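Local coordinates for protein glycosyl transferase (Staphylococcus aureus, PDB 5U02) that belongs to the glycosyltransferases, the modelled chain joining a helical linker region to two beta-rich C-terminal domains and assembling as three copies, at residues 180-185 with 201-206. Numbering follows the deposited sequence.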
loop_
_atom_site.group_PDB
_atom_site.type_symbol
_atom_site.label_atom_id
_atom_site.label_comp_id
_atom_site.label_asym_id
_atom_site.label_seq_id
_atom_site.Cartn_x
_atom_site.Cartn_y
_atom_site.Cartn_z
ATOM N N HIS A 180 9.256 -19.358 6.716
ATOM C CA HIS A 180 8.295 -18.768 5.804
ATOM C C HIS A 180 7.620 -17.561 6.439
ATOM O O HIS A 180 7.552 -17.422 7.667
ATOM C CB HIS A 180 7.258 -19.798 5.355
ATOM C CG HIS A 180 7.860 -21.007 4.708
ATOM N ND1 HIS A 180 8.152 -22.160 5.407
ATOM C CD2 HIS A 180 8.244 -21.234 3.427
ATOM C CE1 HIS A 180 8.683 -23.045 4.582
ATOM N NE2 HIS A 180 8.751 -22.509 3.376
ATOM N N THR A 181 7.108 -16.692 5.573
ATOM C CA THR A 181 6.728 -15.352 5.977
ATOM C C THR A 181 5.533 -14.907 5.144
ATOM O O THR A 181 5.384 -15.310 3.988
ATOM C CB THR A 181 7.940 -14.418 5.825
ATOM O OG1 THR A 181 8.069 -13.578 6.978
ATOM C CG2 THR A 181 7.847 -13.580 4.562
ATOM N N MET A 182 4.660 -14.112 5.754
ATOM C CA MET A 182 3.567 -13.468 5.042
ATOM C C MET A 182 3.476 -12.031 5.518
ATOM O O MET A 182 3.607 -11.765 6.715
ATOM C CB MET A 182 2.217 -14.176 5.261
ATOM C CG MET A 182 2.096 -15.551 4.609
ATOM S SD MET A 182 0.398 -16.174 4.647
ATOM C CE MET A 182 0.569 -17.575 5.745
ATOM N N TYR A 183 3.269 -11.109 4.581
ATOM C CA TYR A 183 3.126 -9.692 4.886
ATOM C C TYR A 183 1.792 -9.202 4.349
ATOM O O TYR A 183 1.488 -9.397 3.166
ATOM C CB TYR A 183 4.273 -8.874 4.289
ATOM C CG TYR A 183 5.615 -9.147 4.928
ATOM C CD1 TYR A 183 5.979 -8.531 6.123
ATOM C CD2 TYR A 183 6.519 -10.021 4.341
ATOM C CE1 TYR A 183 7.208 -8.779 6.711
ATOM C CE2 TYR A 183 7.748 -10.273 4.918
ATOM C CZ TYR A 183 8.088 -9.656 6.103
ATOM O OH TYR A 183 9.314 -9.917 6.672
ATOM N N VAL A 184 1.006 -8.571 5.211
ATOM C CA VAL A 184 -0.319 -8.058 4.879
ATOM C C VAL A 184 -0.260 -6.536 4.917
ATOM O O VAL A 184 0.120 -5.963 5.946
ATOM C CB VAL A 184 -1.391 -8.585 5.844
ATOM C CG1 VAL A 184 -2.764 -8.120 5.393
ATOM C CG2 VAL A 184 -1.327 -10.096 5.935
ATOM N N PRO A 185 -0.626 -5.847 3.840
ATOM C CA PRO A 185 -0.602 -4.380 3.851
ATOM C C PRO A 185 -1.662 -3.798 4.776
ATOM O O PRO A 185 -2.670 -4.426 5.104
ATOM C CB PRO A 185 -0.888 -4.005 2.393
ATOM C CG PRO A 185 -1.489 -5.233 1.783
ATOM C CD PRO A 185 -0.915 -6.397 2.509
ATOM N N GLU A 201 -8.695 -15.964 1.367
ATOM C CA GLU A 201 -8.430 -16.331 -0.024
ATOM C C GLU A 201 -7.040 -15.880 -0.457
ATOM O O GLU A 201 -6.420 -16.521 -1.313
ATOM C CB GLU A 201 -9.504 -15.734 -0.940
ATOM C CG GLU A 201 -9.335 -16.059 -2.429
ATOM C CD GLU A 201 -10.369 -15.358 -3.307
ATOM O OE1 GLU A 201 -11.327 -14.773 -2.758
ATOM O OE2 GLU A 201 -10.220 -15.384 -4.548
ATOM N N ASP A 202 -6.523 -14.797 0.133
ATOM C CA ASP A 202 -5.185 -14.330 -0.213
ATOM C C ASP A 202 -4.087 -15.182 0.422
ATOM O O ASP A 202 -3.006 -15.321 -0.163
ATOM C CB ASP A 202 -5.003 -12.863 0.201
ATOM C CG ASP A 202 -5.836 -11.901 -0.636
ATOM O OD1 ASP A 202 -6.049 -10.761 -0.176
ATOM O OD2 ASP A 202 -6.278 -12.282 -1.740
ATOM N N ILE A 203 -4.332 -15.757 1.600
ATOM C CA ILE A 203 -3.304 -16.480 2.345
ATOM C C ILE A 203 -3.515 -17.987 2.338
ATOM O O ILE A 203 -2.672 -18.715 2.884
ATOM C CB ILE A 203 -3.198 -15.966 3.794
ATOM C CG1 ILE A 203 -4.415 -16.387 4.619
ATOM C CG2 ILE A 203 -3.059 -14.452 3.821
ATOM C CD1 ILE A 203 -4.307 -15.973 6.079
ATOM N N LYS A 204 -4.600 -18.480 1.735
ATOM C CA LYS A 204 -4.865 -19.918 1.710
ATOM C C LYS A 204 -3.730 -20.696 1.055
ATOM O O LYS A 204 -3.378 -21.792 1.507
ATOM C CB LYS A 204 -6.171 -20.201 0.965
ATOM C CG LYS A 204 -7.352 -20.485 1.855
ATOM C CD LYS A 204 -8.352 -21.413 1.174
ATOM C CE LYS A 204 -8.719 -20.953 -0.218
ATOM N NZ LYS A 204 -9.913 -21.689 -0.719
ATOM N N ALA A 205 -3.161 -20.163 -0.025
ATOM C CA ALA A 205 -2.141 -20.900 -0.759
ATOM C C ALA A 205 -0.836 -21.019 0.016
ATOM O O ALA A 205 -0.063 -21.946 -0.244
ATOM C CB ALA A 205 -1.881 -20.232 -2.111
ATOM N N TYR A 206 -0.579 -20.114 0.961
ATOM C CA TYR A 206 0.693 -20.074 1.672
ATOM C C TYR A 206 0.636 -20.709 3.057
ATOM O O TYR A 206 1.672 -21.163 3.552
ATOM C CB TYR A 206 1.175 -18.621 1.788
ATOM C CG TYR A 206 1.156 -17.887 0.464
ATOM C CD1 TYR A 206 1.915 -18.338 -0.609
ATOM C CD2 TYR A 206 0.388 -16.748 0.287
ATOM C CE1 TYR A 206 1.906 -17.676 -1.823
ATOM C CE2 TYR A 206 0.371 -16.073 -0.927
ATOM C CZ TYR A 206 1.130 -16.546 -1.979
ATOM O OH TYR A 206 1.123 -15.890 -3.187
#
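Met182 meets Ile203 and Tyr206 in a small, buried, apolar contact between strand 181-190 and the short helix 200-203 with the loop after it, which follow the paired strand 193-199 within the first of the two C-terminal beta domains. Its sulfur does most of the touching: SD of Met182 lies 3.7 Å from CB of Ile203 and 3.8 Å from CB of Tyr206, reaching both side chains near their roots. The methionine is extended as far as its sulfur and then bends (chi3 -114°), which brings CE to 4.1 Å from CB of Tyr206. The Met182 and Ile203 side chains cross at about a right angle, with CG2 of Ile203 3.9 Å from SD of Met182. A tight turn links the two partners, the backbone N of Tyr206 donating to O of Ile203 over 3.2 Å. The Tyr206 ring, by contrast, leads away from the strand, and its hydroxyl hydrogen-bonds Glu154 of the second subunit. Leu173, Leu207 and Trp213 also touch Met182, while Ile198 packs on Ile203. A thioether resting in the corner made by a helix end and the loop after it is plain hydrophobic core packing, here setting the connection after strand 193-199 against strand 181-190 of the antiparallel sheet, consistent with the immunoglobulin-like E-set clan to which this domain is assigned.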